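Local coordinates for protein PrgA (PDB 6Z9K) that provides surface exclusion against unwanted conjugation in Enterococcus faecalis as a cell-wall protein reaching far outside the cell, of which this chain is the CAP domain, at residues 160-163 and 164-168; 20-23 and 24-28; 97-100 and 101-104; 84-87 and 88-92; 67-70 and 71-74. All coordinates share one frame; numbering follows the deposited sequence.

Contact 1 (160-163 and 164-168); sequences KYTL and QESIR
Glu165 and Tyr161 cross obliquely, one helical turn apart. The CB of Glu165 starts close to the backbone, with Tyr161 O at 3.4 Å. CG stands anti to the backbone N (chi1 -178°) and the chain stays extended beyond it. This carries the carboxylate outward beside the ring. Glu165 CD is 3.6 Å from Tyr161 CE1. OE1 is nearest the same ring carbon, with Glu165 OE1 to Tyr161 CE1 at 3.4 Å. OE2 comes up to the phenol end, with Glu165 OE2 to Tyr161 OH at 3.1 Å. The ring and carboxylate planes are 73° apart, so the two groups are not stacked. Glu165 OE1 accepts from a water at a short 2.5 Å. That water is also hydrogen-bonded to Thr162 OG1, at 2.9 Å, and lies in the plane of the Tyr161 ring, at its edge. It therefore joins Glu165 to Thr162.

On another side of the helix, Lys160 and Gln164 run side by side and point the same way. Lys160 CE is 3.9 Å from Gln164 NE2, while Lys160 NZ goes on to a salt bridge with Glu75. Backbone bonds from Gln164, Glu165, Ser166 and Ile167 to the residue four earlier set this spacing. Ser166 OG bonds to Tyr150 O; Thr162 O is close to Ser166 OG too, at 2.9 Å, so the two carbonyls would compete for one proton.

This is the first part of helix 160-176, just after strand 157-159. Leu163 packs on Trp63 of strand 62-64, Ile167 on helix 70-90, and Tyr161 meets Phe49 edge-to-face and Lys59 in a cation-pi contact.

Contact 2 (20-23 and 24-28); sequences PKFS and ADYDT
Ser23 and Asp25 meet through their side chains just before helix 26-29. Ser23 OG comes within 3.0 Å of Asp25 OD1. The serine hydroxyl lies between its own backbone N and carbonyl carbon (chi1 69°), which turns it toward the start of the helix. Asp25 stands at the N-cap, yet its carboxylate does not cap the helix; it turns to Ser23 instead. The turn is also closed by a weak backbone bond, from Tyr26 N to Ser23 O at 3.4 Å. The same carbonyl oxygen lies in the plane of the Tyr26 ring, at its edge, with Ser23 O to Tyr26 CD2 at 3.5 Å.

Farther out, the rings of Phe22 and Tyr26 meet rim to rim. Phe22 CE1 is 3.7 Å from Tyr26 CE2. The centroids of the Phe22 and Tyr26 rings are 5.7 Å apart and the planes are inclined at 43°, so neither ring covers the face of the other. Tyr26 OH reaches past this pair to a hydrogen bond with Glu39.

The turn leads from a loop into a short helix at the protein surface. Tyr26 touches Leu186 of helix 184-189 and Ile35 and Leu38 of helix 32-45. Phe22 also touches Leu186, and it meets Phe176 of helix 160-176 edge-to-face.

Contact 3 (97-100 and 101-104); sequences SVSD and QSIK
Ser99 and Ser102 bond to each other in both directions. Ser102 N donates to Ser99 OG at 2.9 Å. Ser99 N donates to Ser102 OG at 3.1 Å, and this bond is nearly straight (175°). Both hydroxyls lie between their own backbone N and carbonyl carbon, with chi1 59° for Ser99 and 74° for Ser102. Each is thereby turned to the other residue's N-H. The first regular helical bonds follow at once, from Ile103 N to Ser99 O and from Lys104 N to Asp100 O.

Beside the polar pair, Val98 and Ile103 meet at a slant. Val98 CG1 is 3.8 Å from Ile103 CD1, and both side chains also touch Ser77 of helix 70-90.

A second shell holds the turn in place. Ser102 OG is also bonded to Leu197 O of strand 196-202. Asp100 pairs with Lys74 and takes a bond from Gln229 NE2, while Gln101 N donates to Gln229 OE1.

Reciprocal bonds between the N-cap residue and the residue three later define a capping box. Here it starts helix 100-112, directly after the short strand 97-98.

Contact 4 (84-87 and 88-92); sequences LNDV and RKKLG
Arg88, Lys89, Lys90 and Leu91 bond back to the carbonyls of Leu84, Asn85, Asp86 and Val87. The first two of these helical bonds are short, with Lys89 N to Asn85 O at 2.7 Å. The last two are longer, with Lys90 N to Asp86 O at 3.3 Å. The side chains then divide by face.

Asp86 and Lys90 form a long salt bridge, with Asp86 OD2 to Lys90 NZ at 3.9 Å. Two waters link them. One donates to Asp86 OD2 at a short 2.5 Å and accepts from Lys90 NZ at 2.8 Å. The other donates to the same carboxylate oxygen and has a weak bond from Lys90 NZ. The lysine chain extends outward and back toward Asp86, and its NZ also forms a salt bridge with Glu240.

On another face, Arg88 passes over Leu84, with Arg88 CD 3.9 Å from Leu84 CG. The arginine chain then bends at chi3 (65°). Its guanidinium group bonds to three backbone oxygens: NE to Ser94 O, NH1 to Leu189 O and NH2 to Gln191 O. Val87 CG1 and Leu91 CD1 are in looser apolar contact at 4.4 Å.

The helix ends in a Schellman motif, with Gly92 at positive phi as its C-prime residue. Gly92 N bonds to Lys89 O, and Leu93 N bonds to Arg88 O.

The two basic groups are thus used differently. Lys90 NZ pairs directly with Glu240 and reaches Asp86 largely through water, whereas buried Arg88 is satisfied by carbonyls. Its positive charge probably also suits this carboxyl end of the helix, where the dipole would be negative.

Contact 5 (67-70 and 71-74); sequences HLSA and DQKK
Lys73 N donates to Ser69 O at 2.9 Å, the shortest polar bond of this turn. Two more bonds tie Ser69 to Gln72. Ser69 N donates to Gln72 OE1 at 3.0 Å, with an N-H...O angle of 165°. In return Gln72 N donates to Ser69 OG at 3.1 Å. The amide oxygen receives the Ser69 N-H from outside its own plane, with the donor tilted 26° away. Gln72 CG lies beside the backbone N (chi1 -72°) and the chain is extended beyond it. This lets the amide reach back to the residue three earlier. Its CG passes close to the hydroxyl, with Gln72 CG to Ser69 OG at 3.2 Å. Together the two bonds make a capping box, with Ser69 as the N-cap and a glutamine as its partner. The bond from Lys73 N, and the next from Lys74 N to Ala70 O, begin the regular helix.

Leu68 lies across the glutamine at about a right angle. Leu68 CD2 is 3.6 Å from Gln72 OE1, so the amide oxygen has an apolar branch beside it as well as the N-H. Lys73 also runs past Leu68, its chain extended. Lys73 CG is 3.9 Å from Leu68 CB, and Lys73 CE is 3.5 Å from Leu68 O.

This turn begins helix 70-90, after strand 62-64. Leu68 is buried against Trp63 of that strand and Trp107 of helix 100-112. Lys73 makes a cation-pi contact with the same Trp107, and Lys74 touches Ile103 of helix 100-112.

Overall arrangement
Contacts 4 and 5 lie on the same helix, 70-90: contact 5 opens it and contact 4 closes it, with centres about 26 Å apart. Contact 4 is buried, contacts 1 and 3 partly so, and contacts 2 and 5 lie at the surface. Contacts 3 and 5 are both capping boxes, serine with serine in one and serine with glutamine in the other. They touch through a salt bridge and apolar packing. Contact 2 lacks such a cap; it packs on contact 4, where Phe22 meets Val87 and Leu91. Contact 1 lies within a helix and combines a ring-carboxylate contact with a water bridge.

Contact 1 (160-163 and 164-168)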
loop_
_atom_site.group_PDB
_atom_site.type_symbol
_atom_site.label_atom_id
_atom_site.label_comp_id
_atom_site.label_asym_id
_atom_site.label_seq_id
_atom_site.Cartn_x
_atom_site.Cartn_y
_atom_site.Cartn_z
ATOM N N LYS A 160 9.766 -12.381 3.701
ATOM C CA LYS A 160 9.048 -11.860 2.528
ATOM C C LYS A 160 7.570 -12.260 2.642
ATOM O O LYS A 160 6.687 -11.434 2.396
ATOM C CB LYS A 160 9.698 -12.457 1.286
ATOM C CG LYS A 160 8.986 -12.188 -0.019
ATOM C CD LYS A 160 9.783 -12.627 -1.183
ATOM C CE LYS A 160 9.246 -12.037 -2.451
ATOM N NZ LYS A 160 10.183 -12.313 -3.563
ATOM N N TYR A 161 7.304 -13.479 3.080
ATOM C CA TYR A 161 5.915 -13.956 3.305
ATOM C C TYR A 161 5.203 -12.986 4.248
ATOM O O TYR A 161 4.097 -12.520 3.962
ATOM C CB TYR A 161 5.913 -15.381 3.871
ATOM C CG TYR A 161 4.542 -15.833 4.292
ATOM C CD1 TYR A 161 4.052 -15.546 5.557
ATOM C CD2 TYR A 161 3.703 -16.476 3.403
ATOM C CE1 TYR A 161 2.767 -15.897 5.939
ATOM C CE2 TYR A 161 2.413 -16.849 3.771
ATOM C CZ TYR A 161 1.951 -16.573 5.048
ATOM O OH TYR A 161 0.665 -16.926 5.417
ATOM N N THR A 162 5.815 -12.723 5.393
ATOM C CA THR A 162 5.227 -11.862 6.443
ATOM C C THR A 162 4.965 -10.461 5.898
ATOM O O THR A 162 3.894 -9.954 6.180
ATOM C CB THR A 162 6.113 -11.796 7.680
ATOM O OG1 THR A 162 6.082 -13.131 8.149
ATOM C CG2 THR A 162 5.600 -10.819 8.715
ATOM N N LEU A 163 5.920 -9.859 5.197
ATOM C CA LEU A 163 5.665 -8.520 4.612
ATOM C C LEU A 163 4.484 -8.579 3.639
ATOM O O LEU A 163 3.650 -7.663 3.666
ATOM C CB LEU A 163 6.899 -8.003 3.899
ATOM C CG LEU A 163 8.100 -7.696 4.788
ATOM C CD1 LEU A 163 9.344 -7.438 3.926
ATOM C CD2 LEU A 163 7.768 -6.535 5.720
ATOM N N GLN A 164 4.367 -9.599 2.780
ATOM C CA GLN A 164 3.263 -9.628 1.774
ATOM C C GLN A 164 1.944 -9.833 2.516
ATOM O O GLN A 164 0.925 -9.240 2.129
ATOM C CB GLN A 164 3.481 -10.715 0.717
ATOM C CG GLN A 164 4.640 -10.382 -0.207
ATOM C CD GLN A 164 4.803 -11.307 -1.394
ATOM O OE1 GLN A 164 4.129 -12.327 -1.515
ATOM N NE2 GLN A 164 5.562 -10.823 -2.365
ATOM N N GLU A 165 1.967 -10.651 3.553
ATOM C CA GLU A 165 0.757 -10.925 4.372
ATOM C C GLU A 165 0.326 -9.621 5.038
ATOM O O GLU A 165 -0.879 -9.306 5.014
ATOM C CB GLU A 165 1.052 -12.038 5.378
ATOM C CG GLU A 165 -0.118 -12.480 6.267
ATOM C CD GLU A 165 0.349 -13.584 7.214
ATOM O OE1 GLU A 165 1.449 -13.389 7.836
ATOM O OE2 GLU A 165 -0.326 -14.654 7.308
ATOM N N SER A 166 1.258 -8.897 5.642
ATOM C CA SER A 166 0.960 -7.648 6.379
ATOM C C SER A 166 0.410 -6.591 5.423
ATOM O O SER A 166 -0.505 -5.847 5.778
ATOM C CB SER A 166 2.242 -7.182 7.035
ATOM O OG SER A 166 2.664 -8.105 8.054
ATOM N N ILE A 167 1.031 -6.464 4.265
ATOM C CA ILE A 167 0.600 -5.451 3.275
ATOM C C ILE A 167 -0.822 -5.753 2.832
ATOM O O ILE A 167 -1.650 -4.803 2.766
ATOM C CB ILE A 167 1.603 -5.329 2.119
ATOM C CG1 ILE A 167 2.893 -4.674 2.605
ATOM C CG2 ILE A 167 0.939 -4.611 0.955
ATOM C CD1 ILE A 167 4.020 -4.806 1.645
ATOM N N ARG A 168 -1.143 -7.002 2.531
ATOM C CA ARG A 168 -2.521 -7.254 2.071
ATOM C C ARG A 168 -3.486 -6.950 3.223
ATOM O O ARG A 168 -4.550 -6.411 2.955
ATOM C CB ARG A 168 -2.670 -8.685 1.573
ATOM C CG ARG A 168 -4.033 -8.914 0.930
ATOM C CD ARG A 168 -4.197 -10.394 0.592
ATOM N NE ARG A 168 -5.430 -10.664 -0.139
ATOM C CZ ARG A 168 -6.613 -10.943 0.394
ATOM N NH1 ARG A 168 -6.785 -11.030 1.682
ATOM N NH2 ARG A 168 -7.652 -11.188 -0.390
HETATM O O HOH W 1 3.458 -14.049 9.101
#

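Contact 2 (20-23 and 24-28)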
loop_
_atom_site.group_PDB
_atom_site.type_symbol
_atom_site.label_atom_id
_atom_site.label_comp_id
_atom_site.label_asym_id
_atom_site.label_seq_id
_atom_site.Cartn_x
_atom_site.Cartn_y
_atom_site.Cartn_z
ATOM N N PRO A 20 -20.376 -6.562 -2.670
ATOM C CA PRO A 20 -21.395 -5.784 -3.362
ATOM C C PRO A 20 -21.536 -4.383 -2.785
ATOM O O PRO A 20 -21.328 -4.194 -1.573
ATOM C CB PRO A 20 -22.687 -6.593 -3.136
ATOM C CG PRO A 20 -22.216 -7.980 -2.778
ATOM C CD PRO A 20 -20.926 -7.743 -2.002
ATOM N N LYS A 21 -21.805 -3.416 -3.657
ATOM C CA LYS A 21 -22.035 -1.996 -3.321
ATOM C C LYS A 21 -20.754 -1.291 -2.935
ATOM O O LYS A 21 -20.813 -0.126 -2.582
ATOM C CB LYS A 21 -23.066 -1.816 -2.204
ATOM C CG LYS A 21 -24.359 -2.535 -2.483
ATOM C CD LYS A 21 -25.385 -2.148 -1.471
ATOM C CE LYS A 21 -26.548 -3.084 -1.493
ATOM N NZ LYS A 21 -27.564 -2.752 -0.468
ATOM N N PHE A 22 -19.597 -1.867 -3.214
ATOM C CA PHE A 22 -18.328 -1.159 -2.965
ATOM C C PHE A 22 -18.160 0.019 -3.919
ATOM O O PHE A 22 -18.554 -0.066 -5.084
ATOM C CB PHE A 22 -17.148 -2.123 -3.063
ATOM C CG PHE A 22 -15.852 -1.509 -2.565
ATOM C CD1 PHE A 22 -15.695 -1.168 -1.230
ATOM C CD2 PHE A 22 -14.788 -1.268 -3.418
ATOM C CE1 PHE A 22 -14.495 -0.645 -0.758
ATOM C CE2 PHE A 22 -13.621 -0.670 -2.955
ATOM C CZ PHE A 22 -13.471 -0.412 -1.625
ATOM N N SER A 23 -17.612 1.120 -3.401
ATOM C CA SER A 23 -17.241 2.319 -4.183
ATOM C C SER A 23 -16.220 3.096 -3.375
ATOM O O SER A 23 -16.045 2.767 -2.192
ATOM C CB SER A 23 -18.433 3.181 -4.491
ATOM O OG SER A 23 -18.908 3.785 -3.304
ATOM N N ALA A 24 -15.541 4.031 -4.021
ATOM C CA ALA A 24 -14.478 4.816 -3.378
ATOM C C ALA A 24 -15.087 5.719 -2.291
ATOM O O ALA A 24 -14.323 6.172 -1.437
ATOM C CB ALA A 24 -13.746 5.603 -4.434
ATOM N N ASP A 25 -16.410 5.862 -2.260
ATOM C CA ASP A 25 -17.067 6.793 -1.304
ATOM C C ASP A 25 -18.254 6.083 -0.667
ATOM O O ASP A 25 -19.265 6.750 -0.342
ATOM C CB ASP A 25 -17.445 8.097 -2.014
ATOM C CG ASP A 25 -18.308 7.937 -3.236
ATOM O OD1 ASP A 25 -18.527 6.778 -3.624
ATOM O OD2 ASP A 25 -18.812 8.984 -3.763
ATOM N N TYR A 26 -18.148 4.781 -0.434
ATOM C CA TYR A 26 -19.292 3.998 0.095
ATOM C C TYR A 26 -19.739 4.583 1.453
ATOM O O TYR A 26 -20.910 4.398 1.848
ATOM C CB TYR A 26 -18.959 2.509 0.166
ATOM C CG TYR A 26 -18.057 2.054 1.295
ATOM C CD1 TYR A 26 -18.545 1.877 2.587
ATOM C CD2 TYR A 26 -16.750 1.693 1.031
ATOM C CE1 TYR A 26 -17.726 1.431 3.611
ATOM C CE2 TYR A 26 -15.914 1.261 2.058
ATOM C CZ TYR A 26 -16.414 1.110 3.341
ATOM O OH TYR A 26 -15.608 0.630 4.348
ATOM N N ASP A 27 -18.805 5.200 2.187
ATOM C CA ASP A 27 -19.112 5.729 3.545
ATOM C C ASP A 27 -20.178 6.835 3.489
ATOM O O ASP A 27 -20.851 7.080 4.544
ATOM C CB ASP A 27 -17.814 6.200 4.229
ATOM C CG ASP A 27 -17.086 7.212 3.383
ATOM O OD1 ASP A 27 -16.605 6.840 2.296
ATOM O OD2 ASP A 27 -16.942 8.367 3.860
ATOM N N THR A 28 -20.327 7.524 2.368
ATOM C CA THR A 28 -21.366 8.558 2.190
ATOM C C THR A 28 -22.458 8.106 1.229
ATOM O O THR A 28 -23.567 8.642 1.337
ATOM C CB THR A 28 -20.757 9.886 1.762
ATOM O OG1 THR A 28 -19.921 9.698 0.630
ATOM C CG2 THR A 28 -19.959 10.539 2.868
#

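Contact 3 (97-100 and 101-104)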
loop_
_atom_site.group_PDB
_atom_site.type_symbol
_atom_site.label_atom_id
_atom_site.label_comp_id
_atom_site.label_asym_id
_atom_site.label_seq_id
_atom_site.Cartn_x
_atom_site.Cartn_y
_atom_site.Cartn_z
ATOM N N SER A 97 1.725 3.524 -11.454
ATOM C CA SER A 97 3.058 3.073 -11.870
ATOM C C SER A 97 3.902 2.850 -10.629
ATOM O O SER A 97 3.553 3.419 -9.577
ATOM C CB SER A 97 3.704 4.065 -12.789
ATOM O OG SER A 97 3.962 5.302 -12.146
ATOM N N VAL A 98 4.965 2.064 -10.796
ATOM C CA VAL A 98 6.136 2.020 -9.907
ATOM C C VAL A 98 7.318 2.535 -10.714
ATOM O O VAL A 98 7.516 2.111 -11.845
ATOM C CB VAL A 98 6.353 0.601 -9.395
ATOM C CG1 VAL A 98 7.630 0.534 -8.584
ATOM C CG2 VAL A 98 5.165 0.178 -8.562
ATOM N N SER A 99 8.077 3.452 -10.138
ATOM C CA SER A 99 9.273 4.018 -10.801
ATOM C C SER A 99 10.428 4.114 -9.830
ATOM O O SER A 99 10.195 4.064 -8.630
ATOM C CB SER A 99 8.928 5.369 -11.359
ATOM O OG SER A 99 8.509 6.209 -10.329
ATOM N N ASP A 100 11.640 4.311 -10.324
ATOM C CA ASP A 100 12.779 4.661 -9.434
ATOM C C ASP A 100 12.385 5.894 -8.615
ATOM O O ASP A 100 12.706 5.944 -7.440
ATOM C CB ASP A 100 14.030 4.865 -10.271
ATOM C CG ASP A 100 14.257 3.638 -11.134
ATOM O OD1 ASP A 100 14.309 2.542 -10.542
ATOM O OD2 ASP A 100 14.207 3.774 -12.380
ATOM N N GLN A 101 11.666 6.817 -9.216
ATOM C CA GLN A 101 11.230 8.082 -8.578
ATOM C C GLN A 101 10.310 7.767 -7.391
ATOM O O GLN A 101 10.539 8.263 -6.300
ATOM C CB GLN A 101 10.483 8.947 -9.580
ATOM C CG GLN A 101 9.894 10.205 -8.999
ATOM C CD GLN A 101 9.438 11.122 -10.109
ATOM O OE1 GLN A 101 8.529 10.820 -10.864
ATOM N NE2 GLN A 101 10.040 12.306 -10.141
ATOM N N SER A 102 9.301 6.933 -7.585
ATOM C CA SER A 102 8.313 6.645 -6.509
ATOM C C SER A 102 8.999 5.864 -5.374
ATOM O O SER A 102 8.719 6.109 -4.176
ATOM C CB SER A 102 7.095 5.958 -7.064
ATOM O OG SER A 102 7.344 4.589 -7.404
ATOM N N ILE A 103 9.872 4.937 -5.706
ATOM C CA ILE A 103 10.630 4.116 -4.712
ATOM C C ILE A 103 11.541 5.035 -3.898
ATOM O O ILE A 103 11.543 4.975 -2.676
ATOM C CB ILE A 103 11.376 3.007 -5.435
ATOM C CG1 ILE A 103 10.368 2.035 -6.041
ATOM C CG2 ILE A 103 12.337 2.280 -4.510
ATOM C CD1 ILE A 103 11.041 1.034 -6.974
ATOM N N LYS A 104 12.299 5.879 -4.562
ATOM C CA LYS A 104 13.283 6.740 -3.854
ATOM C C LYS A 104 12.524 7.670 -2.929
ATOM O O LYS A 104 12.992 7.888 -1.799
ATOM C CB LYS A 104 14.163 7.545 -4.821
ATOM C CG LYS A 104 15.190 8.445 -4.136
ATOM C CD LYS A 104 16.037 9.167 -5.126
ATOM C CE LYS A 104 16.945 10.209 -4.516
ATOM N NZ LYS A 104 16.209 11.321 -3.850
#

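Contact 4 (84-87 and 88-92)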
loop_
_atom_site.group_PDB
_atom_site.type_symbol
_atom_site.label_atom_id
_atom_site.label_comp_id
_atom_site.label_asym_id
_atom_site.label_seq_id
_atom_site.Cartn_x
_atom_site.Cartn_y
_atom_site.Cartn_z
ATOM N N LEU A 84 -3.450 -2.983 -5.319
ATOM C CA LEU A 84 -4.267 -1.762 -5.314
ATOM C C LEU A 84 -4.815 -1.473 -6.716
ATOM O O LEU A 84 -5.981 -1.054 -6.825
ATOM C CB LEU A 84 -3.457 -0.603 -4.748
ATOM C CG LEU A 84 -4.229 0.687 -4.590
ATOM C CD1 LEU A 84 -5.482 0.519 -3.709
ATOM C CD2 LEU A 84 -3.311 1.768 -4.005
ATOM N N ASN A 85 -4.016 -1.658 -7.738
ATOM C CA ASN A 85 -4.444 -1.395 -9.136
ATOM C C ASN A 85 -5.591 -2.346 -9.500
ATOM O O ASN A 85 -6.452 -1.947 -10.301
ATOM C CB ASN A 85 -3.337 -1.550 -10.162
ATOM C CG ASN A 85 -2.495 -0.304 -10.306
ATOM O OD1 ASN A 85 -2.967 0.764 -9.896
ATOM N ND2 ASN A 85 -1.343 -0.433 -10.982
ATOM N N ASP A 86 -5.603 -3.552 -8.968
ATOM C CA ASP A 86 -6.695 -4.510 -9.261
ATOM C C ASP A 86 -8.007 -3.852 -8.803
ATOM O O ASP A 86 -8.983 -3.877 -9.545
ATOM C CB ASP A 86 -6.358 -5.857 -8.652
ATOM C CG ASP A 86 -7.442 -6.911 -8.798
ATOM O OD1 ASP A 86 -7.720 -7.250 -9.935
ATOM O OD2 ASP A 86 -7.987 -7.367 -7.766
ATOM N N VAL A 87 -8.038 -3.286 -7.607
ATOM C CA VAL A 87 -9.247 -2.637 -7.064
ATOM C C VAL A 87 -9.509 -1.380 -7.887
ATOM O O VAL A 87 -10.624 -1.123 -8.325
ATOM C CB VAL A 87 -9.031 -2.315 -5.582
ATOM C CG1 VAL A 87 -10.156 -1.519 -4.989
ATOM C CG2 VAL A 87 -8.806 -3.589 -4.804
ATOM N N ARG A 88 -8.475 -0.566 -8.114
ATOM C CA ARG A 88 -8.665 0.732 -8.813
ATOM C C ARG A 88 -9.220 0.483 -10.222
ATOM O O ARG A 88 -10.165 1.222 -10.634
ATOM C CB ARG A 88 -7.345 1.493 -8.842
ATOM C CG ARG A 88 -7.006 2.067 -7.478
ATOM C CD ARG A 88 -5.724 2.860 -7.467
ATOM N NE ARG A 88 -5.762 4.070 -8.287
ATOM C CZ ARG A 88 -6.110 5.280 -7.889
ATOM N NH1 ARG A 88 -6.338 5.564 -6.615
ATOM N NH2 ARG A 88 -6.207 6.235 -8.789
ATOM N N LYS A 89 -8.717 -0.525 -10.936
ATOM C CA LYS A 89 -9.175 -0.821 -12.301
ATOM C C LYS A 89 -10.659 -1.242 -12.225
ATOM O O LYS A 89 -11.477 -0.784 -13.089
ATOM C CB LYS A 89 -8.329 -1.917 -12.947
ATOM C CG LYS A 89 -8.719 -2.186 -14.400
ATOM C CD LYS A 89 -7.752 -3.097 -15.067
ATOM C CE LYS A 89 -7.958 -3.112 -16.566
ATOM N NZ LYS A 89 -7.155 -4.196 -17.190
ATOM N N LYS A 90 -11.054 -2.009 -11.228
ATOM C CA LYS A 90 -12.481 -2.443 -11.167
ATOM C C LYS A 90 -13.367 -1.213 -10.987
ATOM O O LYS A 90 -14.497 -1.229 -11.502
ATOM C CB LYS A 90 -12.697 -3.447 -10.045
ATOM C CG LYS A 90 -12.106 -4.810 -10.394
ATOM C CD LYS A 90 -12.144 -5.795 -9.268
ATOM C CE LYS A 90 -11.664 -7.180 -9.690
ATOM N NZ LYS A 90 -11.705 -8.104 -8.522
ATOM N N LEU A 91 -12.857 -0.179 -10.320
ATOM C CA LEU A 91 -13.639 1.048 -10.019
ATOM C C LEU A 91 -13.417 2.113 -11.103
ATOM O O LEU A 91 -13.986 3.206 -10.977
ATOM C CB LEU A 91 -13.299 1.576 -8.617
ATOM C CG LEU A 91 -13.716 0.725 -7.428
ATOM C CD1 LEU A 91 -13.325 1.369 -6.117
ATOM C CD2 LEU A 91 -15.201 0.416 -7.433
ATOM N N GLY A 92 -12.728 1.797 -12.188
ATOM C CA GLY A 92 -12.475 2.700 -13.321
ATOM C C GLY A 92 -11.654 3.909 -12.935
ATOM O O GLY A 92 -11.896 5.010 -13.477
HETATM O O HOH W 2 -8.752 -9.939 -8.665
HETATM O O HOH W 3 -10.138 -6.782 -6.568
#

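Contact 5 (67-70 and 71-74)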
loop_
_atom_site.group_PDB
_atom_site.type_symbol
_atom_site.label_atom_id
_atom_site.label_comp_id
_atom_site.label_asym_id
_atom_site.label_seq_id
_atom_site.Cartn_x
_atom_site.Cartn_y
_atom_site.Cartn_z
ATOM N N HIS A 67 17.965 -2.538 4.844
ATOM C CA HIS A 67 19.102 -3.012 4.009
ATOM C C HIS A 67 18.581 -3.583 2.689
ATOM O O HIS A 67 19.261 -4.430 2.062
ATOM C CB HIS A 67 19.893 -4.080 4.779
ATOM C CG HIS A 67 21.313 -3.759 5.122
ATOM N ND1 HIS A 67 21.784 -3.830 6.425
ATOM C CD2 HIS A 67 22.384 -3.444 4.355
ATOM C CE1 HIS A 67 23.065 -3.528 6.451
ATOM N NE2 HIS A 67 23.461 -3.280 5.194
ATOM N N LEU A 68 17.373 -3.216 2.278
ATOM C CA LEU A 68 16.794 -3.964 1.147
ATOM C C LEU A 68 17.595 -3.575 -0.084
ATOM O O LEU A 68 17.897 -2.355 -0.229
ATOM C CB LEU A 68 15.335 -3.611 0.905
ATOM C CG LEU A 68 14.312 -4.017 1.954
ATOM C CD1 LEU A 68 12.924 -3.781 1.365
ATOM C CD2 LEU A 68 14.497 -5.474 2.408
ATOM N N SER A 69 17.785 -4.535 -0.970
ATOM C CA SER A 69 18.406 -4.323 -2.295
ATOM C C SER A 69 17.441 -3.520 -3.161
ATOM O O SER A 69 16.213 -3.457 -2.845
ATOM C CB SER A 69 18.751 -5.633 -2.957
ATOM O OG SER A 69 17.585 -6.306 -3.411
ATOM N N ALA A 70 17.950 -2.985 -4.262
ATOM C CA ALA A 70 17.115 -2.267 -5.251
ATOM C C ALA A 70 16.004 -3.196 -5.775
ATOM O O ALA A 70 14.840 -2.760 -5.896
ATOM C CB ALA A 70 17.993 -1.743 -6.349
ATOM N N ASP A 71 16.333 -4.450 -6.085
ATOM C CA ASP A 71 15.341 -5.406 -6.645
ATOM C C ASP A 71 14.265 -5.674 -5.610
ATOM O O ASP A 71 13.088 -5.789 -6.009
ATOM C CB ASP A 71 15.996 -6.721 -7.062
ATOM C CG ASP A 71 16.852 -6.603 -8.307
ATOM O OD1 ASP A 71 16.784 -5.558 -8.987
ATOM O OD2 ASP A 71 17.584 -7.567 -8.586
ATOM N N GLN A 72 14.651 -5.808 -4.335
ATOM C CA GLN A 72 13.702 -6.144 -3.250
ATOM C C GLN A 72 12.771 -4.928 -3.061
ATOM O O GLN A 72 11.558 -5.111 -2.900
ATOM C CB GLN A 72 14.451 -6.520 -1.977
ATOM C CG GLN A 72 15.130 -7.872 -2.033
ATOM C CD GLN A 72 15.934 -8.082 -0.774
ATOM O OE1 GLN A 72 16.417 -7.123 -0.190
ATOM N NE2 GLN A 72 16.070 -9.326 -0.346
ATOM N N LYS A 73 13.307 -3.716 -3.092
ATOM C CA LYS A 73 12.442 -2.503 -3.015
ATOM C C LYS A 73 11.453 -2.510 -4.178
ATOM O O LYS A 73 10.239 -2.177 -3.963
ATOM C CB LYS A 73 13.299 -1.234 -3.051
ATOM C CG LYS A 73 14.189 -1.094 -1.845
ATOM C CD LYS A 73 14.985 0.199 -1.819
ATOM C CE LYS A 73 15.635 0.361 -0.468
ATOM N NZ LYS A 73 16.542 1.512 -0.460
ATOM N N LYS A 74 11.917 -2.804 -5.394
ATOM C CA LYS A 74 11.013 -2.762 -6.558
ATOM C C LYS A 74 9.955 -3.853 -6.382
ATOM O O LYS A 74 8.779 -3.547 -6.563
ATOM C CB LYS A 74 11.766 -2.864 -7.874
ATOM C CG LYS A 74 10.883 -2.639 -9.109
ATOM C CD LYS A 74 11.647 -1.979 -10.262
ATOM C CE LYS A 74 12.052 -0.552 -9.905
ATOM N NZ LYS A 74 12.629 0.231 -11.032
#